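Local coordinates for periplasmic branched-chain amino acid-binding protein (Burkholderia mallei, PDB 3I09) that probably captures a branched-chain amino acid or a similar small carboxylate in the periplasm and delivers it to an ABC transporter, at residues S81-A84 with L85-Q89. Sequence-based numbering, arbitrary orientation.
Sequences SATA and LSMNQ. With AAE (acetoacetic acid), chain C.
Leu-85, Ser-86, Met-87 and Asn-88 give their backbone N-H groups to the carbonyl oxygens of Ser-81, Ala-82, Thr-83 and Ala-84, four successive i-to-i+4 bonds that make up the first turns of an alpha helix; Met-87 N to Thr-83 O, 3.0 Å, is the straightest at 168°. Beside Thr-83 O lies Ser-86 OG, at 3.2 Å, brought back over the preceding turn by a chi1 of 69°, although this hydroxyl also bonds Ala-56 O and its proton cannot serve both fully. Met-87, a selenomethionine, runs alongside Thr-83 and bends at chi3 (-65°), which swings its CE back to 3.4 Å from Thr-83 O and 3.9 Å from Thr-83 OG1. That threonine hydroxyl is itself bonded to Asn-80 O, just ahead of the helix. Round the helix, the Leu-85 side chain rises beside Ser-81 O, CG at 3.4 Å. At the N-terminal end Ser-81 grips the carboxylate of acetoacetic acid twice, through N to O3 (2.8 Å) and OG to O1 (2.5 Å), a place where the helix N-terminus would probably favour a negatively charged carboxylate. Asn-80 N, Gly-104 N and Tyr-150 OH also bond the ligand. Helix 81-94 is the crossover of the beta-alpha-beta unit between strands 72-77 and 97-100: Thr-83, Ser-86 and Met-87 pack on helix 56-69, Ala-84, Met-87 and Asn-88 touch strand 97-100, and Ser-81 and Leu-85 reach helix 151-166 near the bound ligand.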
# COMPACT_ATOMS: atom_id res chain seq x y z
N SER A 81 -8.40 -1.64 2.81
CA SER A 81 -9.13 -1.21 1.62
C SER A 81 -10.63 -0.99 1.86
O SER A 81 -11.22 -0.21 1.16
CB SER A 81 -8.95 -2.18 0.44
OG SER A 81 -7.65 -2.10 -0.10
N ALA A 82 -11.23 -1.68 2.84
CA ALA A 82 -12.65 -1.43 3.15
C ALA A 82 -12.78 0.02 3.68
O ALA A 82 -13.69 0.76 3.26
CB ALA A 82 -13.21 -2.43 4.15
N THR A 83 -11.85 0.42 4.56
CA THR A 83 -11.84 1.80 5.05
C THR A 83 -11.48 2.79 3.95
O THR A 83 -12.04 3.89 3.89
CB THR A 83 -10.96 2.03 6.28
OG1 THR A 83 -9.58 2.06 5.90
CG2 THR A 83 -11.17 0.98 7.35
N ALA A 84 -10.58 2.39 3.06
CA ALA A 84 -10.17 3.29 1.97
C ALA A 84 -11.37 3.66 1.09
O ALA A 84 -11.49 4.80 0.62
CB ALA A 84 -9.08 2.65 1.09
N LEU A 85 -12.19 2.66 0.80
CA LEU A 85 -13.37 2.81 -0.06
C LEU A 85 -14.50 3.56 0.60
O LEU A 85 -15.15 4.35 -0.05
CB LEU A 85 -13.82 1.47 -0.58
CG LEU A 85 -12.85 0.84 -1.59
CD1 LEU A 85 -13.23 -0.62 -1.85
CD2 LEU A 85 -12.82 1.63 -2.92
N SER A 86 -14.71 3.35 1.90
CA SER A 86 -15.75 4.12 2.61
C SER A 86 -15.36 5.60 2.69
O SER A 86 -16.20 6.49 2.42
CB SER A 86 -16.07 3.51 3.99
OG SER A 86 -15.01 3.65 4.92
N MSE A 87 -14.09 5.87 2.97
CA MSE A 87 -13.59 7.25 2.96
C MSE A 87 -13.62 7.91 1.60
O MSE A 87 -13.95 9.11 1.48
CB MSE A 87 -12.16 7.29 3.55
CG MSE A 87 -12.18 7.04 5.03
SE MSE A 87 -10.41 7.24 5.88
CE MSE A 87 -9.49 5.84 5.06
N ASN A 88 -13.27 7.15 0.58
CA ASN A 88 -13.30 7.62 -0.82
C ASN A 88 -14.67 8.18 -1.20
O ASN A 88 -14.74 9.22 -1.87
CB ASN A 88 -12.96 6.45 -1.72
CG ASN A 88 -12.65 6.86 -3.14
OD1 ASN A 88 -11.80 7.71 -3.39
ND2 ASN A 88 -13.33 6.20 -4.09
N GLN A 89 -15.72 7.46 -0.83
CA GLN A 89 -17.07 7.91 -1.11
C GLN A 89 -17.39 9.24 -0.42
O GLN A 89 -17.94 10.14 -1.06
CB GLN A 89 -18.08 6.87 -0.69
CG GLN A 89 -19.47 7.32 -1.02
CD GLN A 89 -20.45 6.19 -1.11
OE1 GLN A 89 -20.52 5.50 -2.13
NE2 GLN A 89 -21.24 6.01 -0.06
O1 AAE C . -5.55 -2.62 1.24
C2 AAE C . -5.44 -3.32 2.26
O3 AAE C . -6.41 -3.65 2.96
C4 AAE C . -4.06 -3.85 2.61
C5 AAE C . -3.34 -2.93 3.56
O8 AAE C . -3.77 -1.77 3.79
C9 AAE C . -2.02 -3.42 4.06